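Local coordinates for protein sugar ABC transporter (Agrobacterium radiobacter, PDB 4RXT) that binds alpha-L-arabinopyranose between its two lobes and probably delivers sugar to an ABC transporter for uptake, at residues Leu76-Asp81 / Ala96-Phe101; Gly133-Thr139 / Ile194-Ser200; Gly180-Thr185 / Gly207-Ile212. All blocks are in the same frame, centred on the assembly; numbering follows the deposited sequence.

Overall arrangement
The chain folds into two alpha/beta lobes, each built on a six-stranded sheet, as in periplasmic sugar-binding proteins, and the bound arabinopyranose is held by residues of both. Contact 1 comes first along the chain and belongs to the lobe of strands 66-68 and 89-92. Contacts 2 and 3 follow in the other lobe, their segments alternating in sequence; their centres lie about 11 Å apart, whereas that of contact 1 is about 32 Å from that of contact 2. Contact 2 pairs two adjacent interior strands, and contact 3 joins the helices on either side of strand 194-199 in sequence, with Met184 SD 3.4 Å from Val197 CG2. Strand pairing and helix packing thus form one continuous core.

Contact 1. Residues Leu76-Asp81 / Ala96-Phe101; sequences LGKPVD and ADSKAF
Asp81 and Ser98 meet through their polar side-chain ends, joining the helix of a beta-alpha-beta crossover (strand 66-68, helix 77-84, strand 89-92) to the loop that leaves its second strand. The hydroxyl of Ser98 donates a 2.6 Å bond from OG to Asp81 OD1, reaching the oxygen from above, 38° out of the carboxylate plane. A chi1 of 175° swings OG to the side of its own carbonyl carbon, where the same atom also accepts from Ala100 N at 3.0 Å, closing an ST turn; the serine therefore orders its own loop while it holds the helix. Two waters fix the carboxylate further. One donates to Asp81 OD1 and accepts from Lys99 N, and the other donates both to Asp81 OD2 and to Asp97 O, so both carboxylate oxygens are tied to the loop.

Beneath this polar layer the contact is apolar. Val80 and Phe101 cross at about a right angle, and one methyl of the valine, CG1, lies over a face of the ring, 3.8 Å above its plane and offset toward the rim, in a CH-pi contact. Ala96 CB comes to the edge of the same ring, in its plane, and also meets Leu76 CB at 4.1 Å. The aromatic patch continues into the lobe, where Phe101 packs edge-to-face with Phe104, while Leu76 reaches back to helix 48-60. The backbones come close at Gly77, which has no side chain to hold them apart: its CA lies 3.2 Å from Asp97 O.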
loop_
_atom_site.group_PDB
_atom_site.type_symbol
_atom_site.label_atom_id
_atom_site.label_comp_id
_atom_site.label_asym_id
_atom_site.label_seq_id
_atom_site.Cartn_x
_atom_site.Cartn_y
_atom_site.Cartn_z
ATOM N N LEU A 76 14.338 2.847 -8.453
ATOM C CA LEU A 76 13.517 2.986 -9.650
ATOM C C LEU A 76 13.641 4.360 -10.320
ATOM O O LEU A 76 13.140 4.554 -11.401
ATOM C CB LEU A 76 12.030 2.589 -9.382
ATOM C CG LEU A 76 11.632 1.116 -9.638
ATOM C CD1 LEU A 76 11.621 0.736 -11.129
ATOM C CD2 LEU A 76 12.513 0.185 -8.813
ATOM N N GLY A 77 14.327 5.302 -9.678
ATOM C CA GLY A 77 14.465 6.665 -10.235
ATOM C C GLY A 77 15.071 6.693 -11.624
ATOM O O GLY A 77 14.448 7.128 -12.606
ATOM N N LYS A 78 16.299 6.209 -11.696
ATOM C CA LYS A 78 17.032 6.158 -12.954
ATOM C C LYS A 78 16.327 5.250 -13.993
ATOM O O LYS A 78 16.194 5.628 -15.143
ATOM C CB LYS A 78 18.424 5.642 -12.628
ATOM C CG LYS A 78 19.499 6.218 -13.452
ATOM C CD LYS A 78 19.471 5.628 -14.839
ATOM C CE LYS A 78 20.441 6.370 -15.732
ATOM N NZ LYS A 78 21.829 6.263 -15.232
ATOM N N PRO A 79 15.813 4.054 -13.566
ATOM C CA PRO A 79 15.121 3.258 -14.565
ATOM C C PRO A 79 13.917 3.976 -15.166
ATOM O O PRO A 79 13.686 3.867 -16.358
ATOM C CB PRO A 79 14.726 2.002 -13.782
ATOM C CG PRO A 79 15.876 1.831 -12.842
ATOM C CD PRO A 79 16.228 3.221 -12.425
ATOM N N VAL A 80 13.170 4.712 -14.337
ATOM C CA VAL A 80 12.060 5.483 -14.865
ATOM C C VAL A 80 12.539 6.612 -15.775
ATOM O O VAL A 80 11.934 6.830 -16.831
ATOM C CB VAL A 80 11.118 5.973 -13.762
ATOM C CG1 VAL A 80 10.122 6.984 -14.300
ATOM C CG2 VAL A 80 10.404 4.770 -13.138
ATOM N N ASP A 81 13.624 7.299 -15.395
ATOM C CA ASP A 81 14.175 8.370 -16.248
ATOM C C ASP A 81 14.512 7.781 -17.629
ATOM O O ASP A 81 14.229 8.385 -18.672
ATOM C CB ASP A 81 15.455 8.981 -15.644
ATOM C CG ASP A 81 15.201 9.941 -14.472
ATOM O OD1 ASP A 81 14.073 10.460 -14.304
ATOM O OD2 ASP A 81 16.179 10.163 -13.711
ATOM N N ALA A 96 8.857 7.281 -6.840
ATOM C CA ALA A 96 10.220 6.984 -7.247
ATOM C C ALA A 96 10.984 8.293 -7.385
ATOM O O ALA A 96 10.407 9.395 -7.599
ATOM C CB ALA A 96 10.285 6.176 -8.549
ATOM N N ASP A 97 12.289 8.163 -7.310
ATOM C CA ASP A 97 13.203 9.331 -7.465
ATOM C C ASP A 97 13.363 9.789 -8.940
ATOM O O ASP A 97 14.458 9.740 -9.517
ATOM C CB ASP A 97 14.567 8.994 -6.861
ATOM C CG ASP A 97 15.446 10.214 -6.665
ATOM O OD1 ASP A 97 14.924 11.352 -6.572
ATOM O OD2 ASP A 97 16.671 10.013 -6.589
ATOM N N SER A 98 12.246 10.214 -9.529
ATOM C CA SER A 98 12.172 10.656 -10.908
ATOM C C SER A 98 11.046 11.668 -11.031
ATOM O O SER A 98 9.977 11.501 -10.477
ATOM C CB SER A 98 11.905 9.498 -11.864
ATOM O OG SER A 98 11.718 9.985 -13.200
ATOM N N LYS A 99 11.312 12.706 -11.810
ATOM C CA LYS A 99 10.298 13.722 -12.151
ATOM C C LYS A 99 9.725 13.459 -13.556
ATOM O O LYS A 99 9.008 14.292 -14.125
ATOM C CB LYS A 99 10.877 15.168 -12.073
ATOM C CG LYS A 99 11.309 15.608 -10.690
ATOM C CD LYS A 99 10.122 15.723 -9.739
ATOM C CE LYS A 99 10.559 15.720 -8.274
ATOM N NZ LYS A 99 9.540 15.062 -7.407
ATOM N N ALA A 100 10.001 12.278 -14.090
ATOM C CA ALA A 100 9.690 12.013 -15.497
ATOM C C ALA A 100 8.283 11.533 -15.722
ATOM O O ALA A 100 7.831 11.492 -16.872
ATOM C CB ALA A 100 10.658 11.012 -16.085
ATOM N N PHE A 101 7.586 11.203 -14.635
ATOM C CA PHE A 101 6.215 10.698 -14.742
ATOM C C PHE A 101 5.266 11.741 -15.357
ATOM O O PHE A 101 5.362 12.904 -15.068
ATOM C CB PHE A 101 5.654 10.334 -13.370
ATOM C CG PHE A 101 6.345 9.180 -12.682
ATOM C CD1 PHE A 101 6.096 7.872 -13.040
ATOM C CD2 PHE A 101 7.287 9.433 -11.661
ATOM C CE1 PHE A 101 6.684 6.834 -12.357
ATOM C CE2 PHE A 101 7.896 8.391 -11.001
ATOM C CZ PHE A 101 7.612 7.093 -11.372
HETATM O O HOH W 1 13.865 12.914 -13.027
HETATM O O HOH W 2 16.454 10.230 -11.137
#

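Contact 2. Residues Gly133-Thr139 / Ile194-Ser200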
loop_
_atom_site.group_PDB
_atom_site.type_symbol
_atom_site.label_atom_id
_atom_site.label_comp_id
_atom_site.label_asym_id
_atom_site.label_seq_id
_atom_site.Cartn_x
_atom_site.Cartn_y
_atom_site.Cartn_z
ATOM N N GLY A 133 0.928 4.533 26.461
ATOM C CA GLY A 133 1.473 3.214 26.367
ATOM C C GLY A 133 2.506 3.079 25.276
ATOM O O GLY A 133 2.746 3.998 24.475
ATOM N N ASP A 134 3.108 1.898 25.266
ATOM C CA ASP A 134 4.157 1.549 24.311
ATOM C C ASP A 134 3.580 1.020 23.027
ATOM O O ASP A 134 2.689 0.191 23.024
ATOM C CB ASP A 134 5.122 0.512 24.877
ATOM C CG ASP A 134 5.928 1.030 26.052
ATOM O OD1 ASP A 134 5.830 2.235 26.349
ATOM O OD2 ASP A 134 6.697 0.223 26.633
ATOM N N VAL A 135 4.057 1.569 21.919
ATOM C CA VAL A 135 3.585 1.152 20.608
ATOM C C VAL A 135 4.759 0.831 19.698
ATOM O O VAL A 135 5.900 1.241 19.950
ATOM C CB VAL A 135 2.666 2.219 19.970
ATOM C CG1 VAL A 135 1.496 2.478 20.912
ATOM C CG2 VAL A 135 3.403 3.509 19.563
ATOM N N VAL A 136 4.455 0.105 18.622
ATOM C CA VAL A 136 5.434 -0.306 17.635
ATOM C C VAL A 136 4.912 -0.087 16.218
ATOM O O VAL A 136 3.721 -0.016 15.997
ATOM C CB VAL A 136 5.891 -1.782 17.828
ATOM C CG1 VAL A 136 6.437 -1.983 19.229
ATOM C CG2 VAL A 136 4.804 -2.785 17.558
ATOM N N ILE A 137 5.839 0.075 15.282
ATOM C CA ILE A 137 5.545 0.106 13.888
ATOM C C ILE A 137 6.334 -1.017 13.206
ATOM O O ILE A 137 7.499 -1.264 13.489
ATOM C CB ILE A 137 5.797 1.501 13.232
ATOM C CG1 ILE A 137 5.523 1.467 11.734
ATOM C CG2 ILE A 137 7.192 2.006 13.520
ATOM C CD1 ILE A 137 5.515 2.817 11.041
ATOM N N ILE A 138 5.640 -1.712 12.307
ATOM C CA ILE A 138 6.232 -2.777 11.527
ATOM C C ILE A 138 5.929 -2.518 10.046
ATOM O O ILE A 138 4.750 -2.388 9.645
ATOM C CB ILE A 138 5.727 -4.183 11.954
ATOM C CG1 ILE A 138 5.872 -4.388 13.466
ATOM C CG2 ILE A 138 6.453 -5.275 11.146
ATOM C CD1 ILE A 138 5.141 -5.605 13.982
ATOM N N THR A 139 7.005 -2.460 9.272
ATOM C CA THR A 139 7.047 -2.096 7.857
ATOM C C THR A 139 7.534 -3.287 7.023
ATOM O O THR A 139 8.497 -3.957 7.371
ATOM C CB THR A 139 7.933 -0.835 7.635
ATOM O OG1 THR A 139 7.405 0.228 8.428
ATOM C CG2 THR A 139 7.965 -0.432 6.183
ATOM N N ILE A 194 3.871 -3.537 25.432
ATOM C CA ILE A 194 3.359 -3.062 24.135
ATOM C C ILE A 194 1.823 -3.157 24.142
ATOM O O ILE A 194 1.277 -4.213 24.487
ATOM C CB ILE A 194 3.958 -3.846 22.973
ATOM C CG1 ILE A 194 5.437 -3.447 22.799
ATOM C CG2 ILE A 194 3.166 -3.582 21.686
ATOM C CD1 ILE A 194 6.234 -4.457 21.987
ATOM N N VAL A 195 1.148 -2.046 23.823
ATOM C CA VAL A 195 -0.334 -2.018 23.747
ATOM C C VAL A 195 -0.895 -1.742 22.363
ATOM O O VAL A 195 -2.093 -1.881 22.079
ATOM C CB VAL A 195 -0.951 -0.985 24.709
ATOM C CG1 VAL A 195 -0.705 -1.393 26.144
ATOM C CG2 VAL A 195 -0.397 0.403 24.449
ATOM N N GLY A 196 -0.010 -1.388 21.448
ATOM C CA GLY A 196 -0.413 -0.941 20.132
ATOM C C GLY A 196 0.614 -1.195 19.041
ATOM O O GLY A 196 1.826 -1.142 19.289
ATOM N N VAL A 197 0.138 -1.427 17.822
ATOM C CA VAL A 197 0.966 -1.724 16.682
ATOM C C VAL A 197 0.374 -1.114 15.424
ATOM O O VAL A 197 -0.848 -1.244 15.189
ATOM C CB VAL A 197 1.046 -3.260 16.415
ATOM C CG1 VAL A 197 2.021 -3.577 15.285
ATOM C CG2 VAL A 197 1.364 -4.044 17.684
ATOM N N PHE A 198 1.242 -0.465 14.634
ATOM C CA PHE A 198 0.904 -0.052 13.256
ATOM C C PHE A 198 1.615 -0.974 12.274
ATOM O O PHE A 198 2.828 -1.041 12.256
ATOM C CB PHE A 198 1.306 1.434 13.046
ATOM C CG PHE A 198 1.061 1.943 11.660
ATOM C CD1 PHE A 198 -0.046 1.557 10.918
ATOM C CD2 PHE A 198 1.948 2.842 11.094
ATOM C CE1 PHE A 198 -0.270 2.045 9.644
ATOM C CE2 PHE A 198 1.736 3.347 9.812
ATOM C CZ PHE A 198 0.628 2.959 9.082
ATOM N N ALA A 199 0.813 -1.717 11.500
ATOM C CA ALA A 199 1.228 -2.674 10.438
ATOM C C ALA A 199 0.871 -2.037 9.101
ATOM O O ALA A 199 -0.278 -1.992 8.699
ATOM C CB ALA A 199 0.504 -4.011 10.607
ATOM N N SER A 200 1.881 -1.476 8.429
ATOM C CA SER A 200 1.585 -0.406 7.474
ATOM C C SER A 200 1.266 -0.808 6.020
ATOM O O SER A 200 1.240 0.048 5.142
ATOM C CB SER A 200 2.706 0.596 7.445
ATOM O OG SER A 200 3.870 -0.052 6.986
HETATM O O HOH W 3 5.610 1.993 7.195
#
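Val136, Phe198 and Ile194 carry much of this parallel pairing of neighbouring strands in the sheet of one lobe. Val136 is gripped through its backbone as well as its side chain: its N donates to Gly196 O at 3.0 Å, and its O receives Phe198 N at 2.9 Å. Its two methyls part company. CG1 turns to Ile194 CD1 (3.7 Å), the two side chains crossing at about a right angle, while CG2 lies alongside Val197, which points the same way.

On the other face of the sheet Phe198 runs beside Ile137, whose CD1 is 3.6 Å from Phe198 CD2. The ring also stacks on Phe154 of helix 145-161 and comes near Arg150, a sugar-binding residue. Phe198 O in turn accepts from Ile138 N, and Ser200 N continues the ladder to Ile138 O. At the strand end a water links Thr139 OG1 with Ser200 OG, and Ser200 O bonds Arg150 NH1. The chemistry implies an apolar, backbone-bonded pair of strands whose end, through the bond from Ser200 O to Arg150 NH1, is consistent with holding a sugar-binding arginine in place.

Contact 3. Residues Gly180-Thr185 / Gly207-Ile212; sequences GLNIMT and GVGQAI
This is a close helix-helix packing of Leu181 and Met184 against Gly207, Val208 and Ala211, on one face of the sheet in an alpha/beta lobe of the periplasmic binding protein fold. Helices 177-190 and 202-214 lie either side of strand 194-199 in sequence. Their segments cross at -50°, and the axes come within 7.4 Å, a short separation consistent with Gly207 having no side chain where it meets Gly180 and Leu181. Gly180 and Gly207 face each other backbone to backbone, and Leu181 CA touches Gly207 O at 3.4 Å in a CA-H...O contact.

Leu181 lies across the interface on the side away from the sheet. With CG trans to the backbone nitrogen (chi1 -165°), it extends over the carbonyl of Gly207 to the aliphatic part of Gln210, and Leu181 CD1 lies 3.6 Å from Gln210 CG. The amide of that glutamine turns elsewhere: NE2 bonds Glu214 OE2 one turn on.

Ala211 is the small residue between the two larger side chains, its CB 3.8 Å from Met184 CG and 4.1 Å from Leu181 CG. Met184 starts toward the second helix and then bends at chi2 (72°), which turns SD toward the sheet and toward Val208 of the second helix, and again at chi3, which sets the direction of CE. The valine is itself seated on Ala199, and its CG1 lies 3.8 Å from Met184 SD.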
loop_
_atom_site.group_PDB
_atom_site.type_symbol
_atom_site.label_atom_id
_atom_site.label_comp_id
_atom_site.label_asym_id
_atom_site.label_seq_id
_atom_site.Cartn_x
_atom_site.Cartn_y
_atom_site.Cartn_z
ATOM N N GLY A 180 6.445 -10.874 9.523
ATOM C CA GLY A 180 5.584 -10.001 10.346
ATOM C C GLY A 180 5.067 -10.681 11.617
ATOM O O GLY A 180 5.110 -10.141 12.734
ATOM N N LEU A 181 4.540 -11.878 11.401
ATOM C CA LEU A 181 4.072 -12.689 12.488
ATOM C C LEU A 181 5.163 -12.935 13.559
ATOM O O LEU A 181 4.953 -12.734 14.759
ATOM C CB LEU A 181 3.476 -13.979 11.897
ATOM C CG LEU A 181 2.615 -14.832 12.830
ATOM C CD1 LEU A 181 1.822 -15.853 12.029
ATOM C CD2 LEU A 181 3.412 -15.581 13.855
ATOM N N ASN A 182 6.322 -13.397 13.108
ATOM C CA ASN A 182 7.444 -13.669 13.983
ATOM C C ASN A 182 7.970 -12.411 14.680
ATOM O O ASN A 182 8.225 -12.457 15.861
ATOM C CB ASN A 182 8.565 -14.368 13.208
ATOM C CG ASN A 182 8.248 -15.801 12.795
ATOM O OD1 ASN A 182 7.380 -16.472 13.332
ATOM N ND2 ASN A 182 9.015 -16.272 11.819
ATOM N N ILE A 183 8.064 -11.303 13.953
ATOM C CA ILE A 183 8.499 -10.036 14.558
ATOM C C ILE A 183 7.515 -9.664 15.670
ATOM O O ILE A 183 7.916 -9.314 16.760
ATOM C CB ILE A 183 8.545 -8.935 13.529
ATOM C CG1 ILE A 183 9.741 -9.133 12.597
ATOM C CG2 ILE A 183 8.752 -7.593 14.218
ATOM C CD1 ILE A 183 9.691 -8.299 11.344
ATOM N N MET A 184 6.203 -9.769 15.391
ATOM C CA MET A 184 5.215 -9.363 16.381
ATOM C C MET A 184 5.320 -10.210 17.648
ATOM O O MET A 184 5.329 -9.672 18.777
ATOM C CB MET A 184 3.784 -9.412 15.800
ATOM C CG MET A 184 2.705 -8.935 16.763
ATOM S SD MET A 184 2.651 -7.153 17.088
ATOM C CE MET A 184 4.133 -6.653 17.896
ATOM N N THR A 185 5.455 -11.523 17.459
ATOM C CA THR A 185 5.552 -12.454 18.583
ATOM C C THR A 185 6.839 -12.165 19.401
ATOM O O THR A 185 6.816 -12.168 20.642
ATOM C CB THR A 185 5.509 -13.917 18.069
ATOM O OG1 THR A 185 4.293 -14.140 17.315
ATOM C CG2 THR A 185 5.463 -14.854 19.235
ATOM N N GLY A 207 0.157 -10.756 8.727
ATOM C CA GLY A 207 1.048 -11.390 9.691
ATOM C C GLY A 207 0.886 -10.959 11.135
ATOM O O GLY A 207 0.858 -11.781 12.055
ATOM N N VAL A 208 0.787 -9.650 11.350
ATOM C CA VAL A 208 0.597 -9.122 12.704
ATOM C C VAL A 208 -0.786 -9.514 13.258
ATOM O O VAL A 208 -0.914 -9.939 14.423
ATOM C CB VAL A 208 0.773 -7.591 12.721
ATOM C CG1 VAL A 208 0.387 -6.983 14.071
ATOM C CG2 VAL A 208 2.209 -7.279 12.371
ATOM N N GLY A 209 -1.816 -9.378 12.431
ATOM C CA GLY A 209 -3.138 -9.792 12.830
ATOM C C GLY A 209 -3.143 -11.256 13.221
ATOM O O GLY A 209 -3.781 -11.631 14.233
ATOM N N GLN A 210 -2.476 -12.083 12.419
ATOM C CA GLN A 210 -2.389 -13.539 12.674
ATOM C C GLN A 210 -1.760 -13.785 14.044
ATOM O O GLN A 210 -2.216 -14.599 14.822
ATOM C CB GLN A 210 -1.632 -14.264 11.565
ATOM C CG GLN A 210 -1.713 -15.790 11.580
ATOM C CD GLN A 210 -3.066 -16.345 11.175
ATOM O OE1 GLN A 210 -3.618 -15.980 10.133
ATOM N NE2 GLN A 210 -3.575 -17.266 11.962
ATOM N N ALA A 211 -0.683 -13.074 14.352
ATOM C CA ALA A 211 -0.019 -13.224 15.657
ATOM C C ALA A 211 -0.949 -12.886 16.842
ATOM O O ALA A 211 -1.002 -13.598 17.876
ATOM C CB ALA A 211 1.230 -12.323 15.740
ATOM N N ILE A 212 -1.683 -11.779 16.692
ATOM C CA ILE A 212 -2.624 -11.380 17.721
ATOM C C ILE A 212 -3.801 -12.369 17.853
ATOM O O ILE A 212 -4.152 -12.747 18.980
ATOM C CB ILE A 212 -3.128 -9.950 17.453
ATOM C CG1 ILE A 212 -1.947 -8.937 17.544
ATOM C CG2 ILE A 212 -4.212 -9.531 18.448
ATOM C CD1 ILE A 212 -1.004 -9.076 18.728
#